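Local coordinates for protein ectonucleotide pyrophosphatase/phosphodiesterase family member 5 (Mus musculus, PDB 5VEO) that probably hydrolyses phosphodiester or pyrophosphate bonds in nucleotide substrates as a zinc-dependent ectoenzyme, here an inactive form holding AMP, at residues Asn61-Thr64 and Leu65-Gly68; Gly68-Ala71 and Glu72-Gly75; His74-Ala78 and Asn79-Asp83. The protein carries 1 engineered substitution. All coordinates share one frame; numbering follows the deposited sequence.

How the interactions relate
Helix 58-67 begins at A58, the engineered position, whose backbone N binds AMP. Interaction 1 follows its last turns to G68. Interaction 2 starts on that same glycine and closes the short loop leading into helix 71-74, so the two helices follow each other almost directly. Interaction 3 shares H74 and G75 with it and carries the chain from that helix into strand 80-83, returning to AMP at N79. The three contacts run in series, none enclosing another. They also touch across the turns: T64 OG1 hydrogen-bonds L69 O and H74 NE2, Y63 packs on I76, and A71 lies against the loop at I76 and V77. Together they join helix 58-67 to the hairpin of strands 80-83 and 88-91.

Interaction 1: Asn61-Thr64 and Leu65-Gly68; sequences NHYT and LVTG
T67 lays its methyl over the ring of Y63, one turn back along the helix, with CG2 3.9 Å from the ring centroid and almost on the ring normal. The rotamer of T67 makes this possible: at chi1 65° OG1 sits between the backbone N and the carbonyl carbon, bringing it 2.8 Å from Y63 O as a hydrogen-bond donor, while CG2 is left for the ring. A threonine suits the place because its two branches do these two jobs at once. The backbone N of V66 also reaches Y63 O, at 3.2 Å, from the opposite face of the carbonyl, and V66 CG2 packs obliquely at 3.7 Å from Y63 CD1. Further on, T64 O accepts from G68 N at 2.8 Å and from T67 N at 3.3 Å. G68 leaves helical geometry with positive phi, a conformation that glycine adopts easily.

The second shell positions these side chains. Y63 OH bonds to W103 O, and the W103 ring meets Y63 edge-to-face. T67 OG1 in turn accepts from L69 N, beyond the helix. H62, whose side chain lies about 5 Å from a zinc ion, is held through A58 O and S20 OG. The carbonyls of Y63 and T64, at a helix end where amide donors run short, thus each gain two donors: a hydroxyl and an amide on Y63 O, two amides on T64 O.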
ATOM      1  N   ASN A  61      -2.736  -2.170   1.077  1.00  7.18           N
ATOM      2  CA  ASN A  61      -1.877  -2.532  -0.047  1.00  6.78           C
ATOM      3  C   ASN A  61      -0.518  -3.058   0.377  1.00  4.83           C
ATOM      4  O   ASN A  61      -0.012  -3.996  -0.244  1.00  8.61           O
ATOM      5  CB  ASN A  61      -1.776  -1.361  -1.009  1.00  5.50           C
ATOM      6  CG  ASN A  61      -2.909  -1.412  -1.969  1.00  8.81           C
ATOM      7  OD1 ASN A  61      -2.835  -2.126  -2.969  1.00  8.65           O
ATOM      8  ND2 ASN A  61      -4.022  -0.774  -1.616  1.00  8.81           N
ATOM      9  N   HIS A  62       0.064  -2.532   1.456  1.00  6.99           N
ATOM     10  CA  HIS A  62       1.325  -3.098   1.911  1.00  6.45           C
ATOM     11  C   HIS A  62       1.110  -4.504   2.468  1.00  9.22           C
ATOM     12  O   HIS A  62       1.947  -5.388   2.256  1.00 10.37           O
ATOM     13  CB  HIS A  62       1.996  -2.201   2.950  1.00  7.53           C
ATOM     14  CG  HIS A  62       2.616  -0.946   2.396  1.00  8.45           C
ATOM     15  ND1 HIS A  62       1.934   0.243   2.322  1.00  8.19           N
ATOM     16  CD2 HIS A  62       3.864  -0.693   1.915  1.00  8.39           C
ATOM     17  CE1 HIS A  62       2.728   1.181   1.825  1.00  5.93           C
ATOM     18  NE2 HIS A  62       3.905   0.638   1.569  1.00  6.13           N
ATOM     19  N   TYR A  63      -0.023  -4.754   3.139  1.00  7.93           N
ATOM     20  CA  TYR A  63      -0.222  -6.109   3.650  1.00  9.15           C
ATOM     21  C   TYR A  63      -0.488  -7.092   2.508  1.00  8.11           C
ATOM     22  O   TYR A  63      -0.055  -8.252   2.578  1.00  9.32           O
ATOM     23  CB  TYR A  63      -1.338  -6.146   4.688  1.00  8.77           C
ATOM     24  CG  TYR A  63      -1.181  -7.249   5.756  1.00  8.53           C
ATOM     25  CD1 TYR A  63       0.059  -7.533   6.323  1.00 10.32           C
ATOM     26  CD2 TYR A  63      -2.286  -7.950   6.225  1.00 10.05           C
ATOM     27  CE1 TYR A  63       0.194  -8.497   7.306  1.00 11.21           C
ATOM     28  CE2 TYR A  63      -2.155  -8.926   7.217  1.00 11.31           C
ATOM     29  CZ  TYR A  63      -0.906  -9.192   7.742  1.00 11.66           C
ATOM     30  OH  TYR A  63      -0.724 -10.134   8.748  1.00 14.82           O
ATOM     31  N   THR A  64      -1.140  -6.640   1.431  1.00  9.49           N
ATOM     32  CA  THR A  64      -1.260  -7.479   0.243  1.00  9.49           C
ATOM     33  C   THR A  64       0.112  -7.858  -0.310  1.00  9.43           C
ATOM     34  O   THR A  64       0.324  -8.998  -0.736  1.00 10.94           O
ATOM     35  CB  THR A  64      -2.103  -6.767  -0.819  1.00 10.17           C
ATOM     36  OG1 THR A  64      -3.470  -6.797  -0.403  1.00  9.92           O
ATOM     37  CG2 THR A  64      -1.987  -7.443  -2.194  1.00  9.98           C
ATOM     38  N   LEU A  65       1.056  -6.928  -0.314  1.00  9.55           N
ATOM     39  CA  LEU A  65       2.357  -7.232  -0.890  1.00  9.15           C
ATOM     40  C   LEU A  65       3.054  -8.354  -0.141  1.00 10.52           C
ATOM     41  O   LEU A  65       3.838  -9.093  -0.740  1.00 12.87           O
ATOM     42  CB  LEU A  65       3.235  -5.984  -0.902  1.00  9.64           C
ATOM     43  CG  LEU A  65       2.802  -4.850  -1.844  1.00  9.59           C
ATOM     44  CD1 LEU A  65       3.823  -3.720  -1.836  1.00 12.40           C
ATOM     45  CD2 LEU A  65       2.552  -5.328  -3.264  1.00 12.29           C
ATOM     46  N   VAL A  66       2.791  -8.498   1.159  1.00 10.28           N
ATOM     47  CA  VAL A  66       3.502  -9.481   1.978  1.00 10.35           C
ATOM     48  C   VAL A  66       2.631 -10.686   2.335  1.00 10.35           C
ATOM     49  O   VAL A  66       3.089 -11.577   3.075  1.00 12.91           O
ATOM     50  CB  VAL A  66       4.113  -8.841   3.239  1.00 11.14           C
ATOM     51  CG1 VAL A  66       5.115  -7.770   2.840  1.00 12.98           C
ATOM     52  CG2 VAL A  66       3.049  -8.260   4.196  1.00 11.35           C
ATOM     53  N   THR A  67       1.424 -10.788   1.756  1.00 10.60           N
ATOM     54  CA  THR A  67       0.542 -11.946   1.924  1.00 12.89           C
ATOM     55  C   THR A  67       0.011 -12.525   0.622  1.00 12.26           C
ATOM     56  O   THR A  67      -0.393 -13.697   0.614  1.00 14.95           O
ATOM     57  CB  THR A  67      -0.681 -11.609   2.795  1.00 12.18           C
ATOM     58  OG1 THR A  67      -1.506 -10.646   2.130  1.00 11.69           O
ATOM     59  CG2 THR A  67      -0.279 -11.088   4.169  1.00 13.85           C
ATOM     60  N   GLY A  68      -0.029 -11.752  -0.464  1.00 11.49           N
ATOM     61  CA  GLY A  68      -0.619 -12.206  -1.706  1.00 13.46           C
ATOM     62  C   GLY A  68      -2.124 -12.280  -1.682  1.00 12.23           C
ATOM     63  O   GLY A  68      -2.713 -12.873  -2.595  1.00 15.80           O
TER

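Interaction 2: Gly68-Ala71 and Glu72-Gly75; sequences GLFA and ENHG. With NAG (2-acetamido-2-deoxy-beta-D-glucopyranose), chain H.
H74 turns its imidazole back over the start of its own short helix, where A71 CA lies 3.7 Å from the ring centroid and F70 O approaches the same face nearer the rim. Chi1 of 63° puts CG between the backbone N and the carbonyl carbon, which folds the ring inward and brings CD2 to 3.2 Å from L69 O. L69 keeps CG beside its own backbone N, and its branches part: CD1 packs 4.0 Å from H74 CB, whereas CD2 lies 4.0 Å from N73 CB and 3.8 Å from O5 of the NAG, a sugar attached to the protein itself.

F70 occupies the N-cap position of helix 71-74, and F70 O accepts from N73 N and from H74 N, each at 3.0 Å. The turn ends with G75 N on A71 O; G75 then takes positive phi, which costs a glycine little. The small side chain of A71 lets the imidazole lie close over its CA. E72 extends away to bond H295 N.

H74 NE2 hydrogen-bonds T64 OG1 on the preceding helix, and ND1 accepts from I76 N in the loop that follows. With both nitrogens engaged and CD2 lying close to L69 O, the buried ring is probably held from flipping.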
ATOM      1  N   GLY A  68      -0.029 -11.752  -0.464  1.00 11.49           N
ATOM      2  CA  GLY A  68      -0.619 -12.206  -1.706  1.00 13.46           C
ATOM      3  C   GLY A  68      -2.124 -12.280  -1.682  1.00 12.23           C
ATOM      4  O   GLY A  68      -2.713 -12.873  -2.595  1.00 15.80           O
ATOM      5  N   LEU A  69      -2.758 -11.677  -0.676  1.00 11.51           N
ATOM      6  CA  LEU A  69      -4.192 -11.782  -0.458  1.00 11.84           C
ATOM      7  C   LEU A  69      -4.910 -10.470  -0.738  1.00 12.28           C
ATOM      8  O   LEU A  69      -4.376  -9.385  -0.522  1.00 12.37           O
ATOM      9  CB  LEU A  69      -4.490 -12.188   0.978  1.00 14.64           C
ATOM     10  CG  LEU A  69      -4.080 -13.620   1.368  1.00 12.71           C
ATOM     11  CD1 LEU A  69      -4.131 -13.776   2.877  1.00 16.74           C
ATOM     12  CD2 LEU A  69      -4.976 -14.612   0.683  1.00 16.34           C
ATOM     13  N   PHE A  70      -6.152 -10.590  -1.188  1.00 12.04           N
ATOM     14  CA  PHE A  70      -7.060  -9.454  -1.213  1.00 11.43           C
ATOM     15  C   PHE A  70      -7.431  -9.046   0.206  1.00  9.68           C
ATOM     16  O   PHE A  70      -7.278  -9.819   1.166  1.00 12.14           O
ATOM     17  CB  PHE A  70      -8.319  -9.801  -1.999  1.00 14.97           C
ATOM     18  CG  PHE A  70      -8.074  -9.990  -3.452  1.00 17.89           C
ATOM     19  CD1 PHE A  70      -7.661  -8.928  -4.231  1.00 19.68           C
ATOM     20  CD2 PHE A  70      -8.248 -11.226  -4.047  1.00 23.50           C
ATOM     21  CE1 PHE A  70      -7.439  -9.088  -5.587  1.00 26.39           C
ATOM     22  CE2 PHE A  70      -8.032 -11.394  -5.407  1.00 25.13           C
ATOM     23  CZ  PHE A  70      -7.615 -10.330  -6.172  1.00 24.45           C
ATOM     24  N   ALA A  71      -7.908  -7.800   0.339  1.00 10.69           N
ATOM     25  CA  ALA A  71      -8.149  -7.232   1.665  1.00 11.48           C
ATOM     26  C   ALA A  71      -9.238  -7.974   2.438  1.00 12.31           C
ATOM     27  O   ALA A  71      -9.150  -8.082   3.668  1.00 12.41           O
ATOM     28  CB  ALA A  71      -8.499  -5.744   1.558  1.00 11.22           C
ATOM     29  N   GLU A  72     -10.273  -8.487   1.765  1.00 12.29           N
ATOM     30  CA  GLU A  72     -11.294  -9.201   2.517  1.00 13.77           C
ATOM     31  C   GLU A  72     -10.732 -10.456   3.175  1.00 14.49           C
ATOM     32  O   GLU A  72     -11.301 -10.921   4.169  1.00 15.60           O
ATOM     33  CB  GLU A  72     -12.494  -9.553   1.623  1.00 15.22           C
ATOM     34  CG  GLU A  72     -12.222 -10.645   0.583  1.00 16.11           C
ATOM     35  CD  GLU A  72     -13.373 -10.853  -0.393  1.00 18.39           C
ATOM     36  OE1 GLU A  72     -13.215 -11.686  -1.314  1.00 23.03           O
ATOM     37  OE2 GLU A  72     -14.427 -10.201  -0.249  1.00 19.59           O
ATOM     38  N   ASN A  73      -9.632 -11.002   2.648  1.00 14.04           N
ATOM     39  CA  ASN A  73      -8.981 -12.179   3.201  1.00 14.17           C
ATOM     40  C   ASN A  73      -7.920 -11.837   4.239  1.00 15.99           C
ATOM     41  O   ASN A  73      -7.866 -12.495   5.279  1.00 18.62           O
ATOM     42  CB  ASN A  73      -8.359 -13.005   2.081  1.00 17.77           C
ATOM     43  CG  ASN A  73      -9.373 -13.388   1.028  1.00 22.39           C
ATOM     44  OD1 ASN A  73      -9.296 -12.951  -0.110  1.00 30.04           O
ATOM     45  ND2 ASN A  73     -10.357 -14.166   1.422  1.00 24.03           N
ATOM     46  N   HIS A  74      -7.056 -10.839   4.007  1.00 12.89           N
ATOM     47  CA  HIS A  74      -6.045 -10.608   5.036  1.00 10.73           C
ATOM     48  C   HIS A  74      -6.534  -9.715   6.170  1.00 10.95           C
ATOM     49  O   HIS A  74      -5.878  -9.672   7.212  1.00 14.10           O
ATOM     50  CB  HIS A  74      -4.734 -10.090   4.436  1.00 12.32           C
ATOM     51  CG  HIS A  74      -4.810  -8.763   3.751  1.00 11.72           C
ATOM     52  ND1 HIS A  74      -5.339  -7.631   4.339  1.00 11.38           N
ATOM     53  CD2 HIS A  74      -4.330  -8.373   2.547  1.00 11.43           C
ATOM     54  CE1 HIS A  74      -5.197  -6.608   3.516  1.00 10.91           C
ATOM     55  NE2 HIS A  74      -4.595  -7.034   2.417  1.00  9.14           N
ATOM     56  N   GLY A  75      -7.679  -9.043   6.017  1.00 12.20           N
ATOM     57  CA  GLY A  75      -8.359  -8.374   7.108  1.00 13.58           C
ATOM     58  C   GLY A  75      -7.932  -6.949   7.390  1.00 11.72           C
ATOM     59  O   GLY A  75      -8.565  -6.287   8.225  1.00 11.18           O
TER
HETATM   60  C1  NAG H 510      -8.094 -15.558  -2.234  1.00 26.32           C
HETATM   61  C2  NAG H 510      -9.414 -16.112  -2.722  1.00 28.53           C
HETATM   62  C3  NAG H 510     -10.196 -16.683  -1.550  1.00 31.45           C
HETATM   63  C4  NAG H 510      -9.348 -17.659  -0.745  1.00 33.37           C
HETATM   64  C5  NAG H 510      -7.986 -17.062  -0.404  1.00 31.08           C
HETATM   65  C6  NAG H 510      -7.039 -18.067   0.207  1.00 33.41           C
HETATM   66  C7  NAG H 510     -10.516 -15.167  -4.699  1.00 30.11           C
HETATM   67  C8  NAG H 510     -11.384 -14.064  -5.220  1.00 33.03           C
HETATM   68  N2  NAG H 510     -10.205 -15.101  -3.403  1.00 29.42           N
HETATM   69  O3  NAG H 510     -11.348 -17.340  -2.058  1.00 34.83           O
HETATM   70  O4  NAG H 510     -10.027 -17.977   0.463  1.00 43.19           O
HETATM   71  O5  NAG H 510      -7.356 -16.587  -1.598  1.00 26.58           O
HETATM   72  O6  NAG H 510      -7.026 -19.276  -0.539  1.00 35.46           O
HETATM   73  O7  NAG H 510     -10.123 -16.082  -5.417  1.00 32.21           O

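Interaction 3: His74-Ala78 and Asn79-Asp83; sequences HGIVA and NDMFD. With AMP (adenosine monophosphate), chain Q.
From G75, with phi 88°, the backbone runs irregularly to an extended A78 and then turns into strand 80-83, so that M81 points back at G75-A78. The M81 side chain goes straight out and then bends at its thioether, chi3 -84°, tucking SD and CE against the loop. SD accepts a weak hydrogen bond from V77 N at 3.4 Å and packs 3.7 Å from V77 CG2. CE lies 4.0 Å from I76 CD1, the two side chains crossing at about a right angle, and CG rests 4.0 Å from A78 CB. A flexible, unbranched methionine suits this uneven surface, and the small A78 lets it come close. The loop itself is steadied by I76 N, which donates to H74 ND1 at 3.1 Å in the plane of the imidazole.

Strand 80-83 pairs with strand 88-91 as an antiparallel hairpin within the phosphodiesterase domain, which belongs to the alkaline phosphatase superfamily. Just before it, N79 faces the nucleotide: ND2 donates to AMP O1P at 2.8 Å with an N-H...O angle of 157°. Its OD1 accepts from Y59 N, which fixes the amide so that the NH2 meets phosphate. With an aspartate in its place, the phosphate oxygen would probably lose this donor and face a like charge. AMP is also bonded by Y143 OH and A58 N. At the strand's far end D83 forms a salt bridge with R298, which also binds G75 O.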
ATOM      1  N   HIS A  74      -7.056 -10.839   4.007  1.00 12.89           N
ATOM      2  CA  HIS A  74      -6.045 -10.608   5.036  1.00 10.73           C
ATOM      3  C   HIS A  74      -6.534  -9.715   6.170  1.00 10.95           C
ATOM      4  O   HIS A  74      -5.878  -9.672   7.212  1.00 14.10           O
ATOM      5  CB  HIS A  74      -4.734 -10.090   4.436  1.00 12.32           C
ATOM      6  CG  HIS A  74      -4.810  -8.763   3.751  1.00 11.72           C
ATOM      7  ND1 HIS A  74      -5.339  -7.631   4.339  1.00 11.38           N
ATOM      8  CD2 HIS A  74      -4.330  -8.373   2.547  1.00 11.43           C
ATOM      9  CE1 HIS A  74      -5.197  -6.608   3.516  1.00 10.91           C
ATOM     10  NE2 HIS A  74      -4.595  -7.034   2.417  1.00  9.14           N
ATOM     11  N   GLY A  75      -7.679  -9.043   6.017  1.00 12.20           N
ATOM     12  CA  GLY A  75      -8.359  -8.374   7.108  1.00 13.58           C
ATOM     13  C   GLY A  75      -7.932  -6.949   7.390  1.00 11.72           C
ATOM     14  O   GLY A  75      -8.565  -6.287   8.225  1.00 11.18           O
ATOM     15  N   ILE A  76      -6.901  -6.445   6.719  1.00 11.31           N
ATOM     16  CA  ILE A  76      -6.511  -5.032   6.854  1.00  8.44           C
ATOM     17  C   ILE A  76      -7.233  -4.308   5.723  1.00  9.37           C
ATOM     18  O   ILE A  76      -6.703  -4.087   4.629  1.00 11.00           O
ATOM     19  CB  ILE A  76      -4.989  -4.840   6.814  1.00 12.21           C
ATOM     20  CG1 ILE A  76      -4.291  -5.607   7.950  1.00 13.48           C
ATOM     21  CG2 ILE A  76      -4.639  -3.361   6.890  1.00 12.63           C
ATOM     22  CD1 ILE A  76      -4.563  -5.071   9.342  1.00 16.09           C
ATOM     23  N   VAL A  77      -8.508  -3.986   5.972  1.00 11.28           N
ATOM     24  CA  VAL A  77      -9.370  -3.490   4.898  1.00 12.81           C
ATOM     25  C   VAL A  77      -9.273  -1.981   4.705  1.00  9.30           C
ATOM     26  O   VAL A  77      -9.720  -1.477   3.668  1.00 11.77           O
ATOM     27  CB  VAL A  77     -10.845  -3.893   5.107  1.00 11.99           C
ATOM     28  CG1 VAL A  77     -10.969  -5.401   5.301  1.00 14.97           C
ATOM     29  CG2 VAL A  77     -11.486  -3.174   6.271  1.00 14.17           C
ATOM     30  N   ALA A  78      -8.672  -1.255   5.639  1.00 10.35           N
ATOM     31  CA  ALA A  78      -8.555   0.191   5.555  1.00  9.16           C
ATOM     32  C   ALA A  78      -7.502   0.644   6.558  1.00  9.87           C
ATOM     33  O   ALA A  78      -7.063  -0.128   7.413  1.00  9.73           O
ATOM     34  CB  ALA A  78      -9.903   0.868   5.835  1.00  9.84           C
ATOM     35  N   ASN A  79      -7.122   1.927   6.462  1.00  9.12           N
ATOM     36  CA  ASN A  79      -6.258   2.539   7.464  1.00  8.69           C
ATOM     37  C   ASN A  79      -7.010   2.840   8.746  1.00  9.72           C
ATOM     38  O   ASN A  79      -6.380   3.029   9.783  1.00 11.20           O
ATOM     39  CB  ASN A  79      -5.667   3.853   6.973  1.00  9.53           C
ATOM     40  CG  ASN A  79      -4.746   3.690   5.780  1.00  8.47           C
ATOM     41  OD1 ASN A  79      -4.239   2.601   5.466  1.00  7.68           O
ATOM     42  ND2 ASN A  79      -4.492   4.804   5.134  1.00  8.31           N
ATOM     43  N   ASP A  80      -8.333   2.945   8.662  1.00 10.68           N
ATOM     44  CA  ASP A  80      -9.211   3.180   9.803  1.00 10.75           C
ATOM     45  C   ASP A  80     -10.324   2.156   9.728  1.00 10.01           C
ATOM     46  O   ASP A  80     -11.045   2.099   8.726  1.00 11.08           O
ATOM     47  CB  ASP A  80      -9.780   4.598   9.792  1.00 12.38           C
ATOM     48  CG  ASP A  80      -8.722   5.631  10.070  1.00 17.56           C
ATOM     49  OD1 ASP A  80      -8.131   6.139   9.105  1.00 26.41           O
ATOM     50  OD2 ASP A  80      -8.461   5.916  11.251  1.00 23.08           O
ATOM     51  N   MET A  81     -10.443   1.340  10.771  1.00 10.01           N
ATOM     52  CA  MET A  81     -11.366   0.215  10.783  1.00 11.83           C
ATOM     53  C   MET A  81     -12.064   0.122  12.127  1.00 12.88           C
ATOM     54  O   MET A  81     -11.574   0.609  13.151  1.00 12.39           O
ATOM     55  CB  MET A  81     -10.661  -1.120  10.570  1.00 13.92           C
ATOM     56  CG  MET A  81      -9.966  -1.284   9.260  1.00 14.32           C
ATOM     57  SD  MET A  81      -9.199  -2.911   9.164  1.00 13.73           S
ATOM     58  CE  MET A  81      -7.641  -2.634   9.994  1.00 15.39           C
ATOM     59  N   PHE A  82     -13.186  -0.579  12.114  1.00 10.70           N
ATOM     60  CA  PHE A  82     -13.871  -0.983  13.331  1.00 12.01           C
ATOM     61  C   PHE A  82     -14.257  -2.440  13.165  1.00 13.70           C
ATOM     62  O   PHE A  82     -14.928  -2.807  12.191  1.00 13.88           O
ATOM     63  CB  PHE A  82     -15.106  -0.128  13.603  1.00 13.38           C
ATOM     64  CG  PHE A  82     -15.939  -0.632  14.761  1.00 14.01           C
ATOM     65  CD1 PHE A  82     -15.414  -0.657  16.041  1.00 15.28           C
ATOM     66  CD2 PHE A  82     -17.216  -1.106  14.556  1.00 16.70           C
ATOM     67  CE1 PHE A  82     -16.175  -1.127  17.121  1.00 18.79           C
ATOM     68  CE2 PHE A  82     -17.976  -1.599  15.638  1.00 17.66           C
ATOM     69  CZ  PHE A  82     -17.448  -1.592  16.901  1.00 18.32           C
ATOM     70  N   ASP A  83     -13.825  -3.266  14.119  1.00 13.71           N
ATOM     71  CA  ASP A  83     -14.172  -4.674  14.110  1.00 13.96           C
ATOM     72  C   ASP A  83     -15.291  -4.897  15.121  1.00 16.72           C
ATOM     73  O   ASP A  83     -15.071  -4.721  16.331  1.00 16.65           O
ATOM     74  CB  ASP A  83     -12.952  -5.540  14.434  1.00 15.58           C
ATOM     75  CG  ASP A  83     -13.246  -7.023  14.330  1.00 16.41           C
ATOM     76  OD1 ASP A  83     -12.428  -7.765  13.739  1.00 15.56           O
ATOM     77  OD2 ASP A  83     -14.299  -7.457  14.843  1.00 21.22           O
TER
HETATM   78  P   AMP Q 524      -1.577   6.403   3.077  1.00  7.97           P
HETATM   79  O1P AMP Q 524      -2.768   5.493   3.075  1.00  9.16           O
HETATM   80  O2P AMP Q 524      -1.985   7.872   2.919  1.00  7.94           O
HETATM   81  O3P AMP Q 524      -0.525   6.019   2.039  1.00  8.37           O
HETATM   82  O5' AMP Q 524      -0.848   6.283   4.497  1.00 10.53           O
HETATM   83  C5' AMP Q 524       0.548   6.604   4.591  1.00 11.55           C
HETATM   84  C4' AMP Q 524       0.932   7.256   5.891  1.00 10.46           C
HETATM   85  O4' AMP Q 524       0.959   6.258   6.903  1.00 15.30           O
HETATM   86  C3' AMP Q 524       2.340   7.854   5.874  1.00 12.73           C
HETATM   87  O3' AMP Q 524       2.279   9.263   5.836  1.00 20.69           O
HETATM   88  C2' AMP Q 524       2.983   7.388   7.184  1.00 14.89           C
HETATM   89  O2' AMP Q 524       3.543   8.407   7.966  1.00 22.33           O
HETATM   90  C1' AMP Q 524       1.845   6.693   7.904  1.00 16.30           C
HETATM   91  N9  AMP Q 524       2.273   5.543   8.668  1.00 15.95           N
HETATM   92  C8  AMP Q 524       2.814   4.403   8.206  1.00 16.93           C
HETATM   93  N7  AMP Q 524       3.056   3.559   9.239  1.00 15.49           N
HETATM   94  C5  AMP Q 524       2.643   4.203  10.363  1.00 15.19           C
HETATM   95  C6  AMP Q 524       2.590   3.902  11.808  1.00 16.24           C
HETATM   96  N6  AMP Q 524       3.041   2.720  12.264  1.00 17.62           N
HETATM   97  N1  AMP Q 524       2.085   4.830  12.641  1.00 17.15           N
HETATM   98  C2  AMP Q 524       1.623   6.019  12.215  1.00 21.77           C
HETATM   99  N3  AMP Q 524       1.625   6.370  10.919  1.00 19.39           N
HETATM  100  C4  AMP Q 524       2.134   5.506   9.983  1.00 15.36           C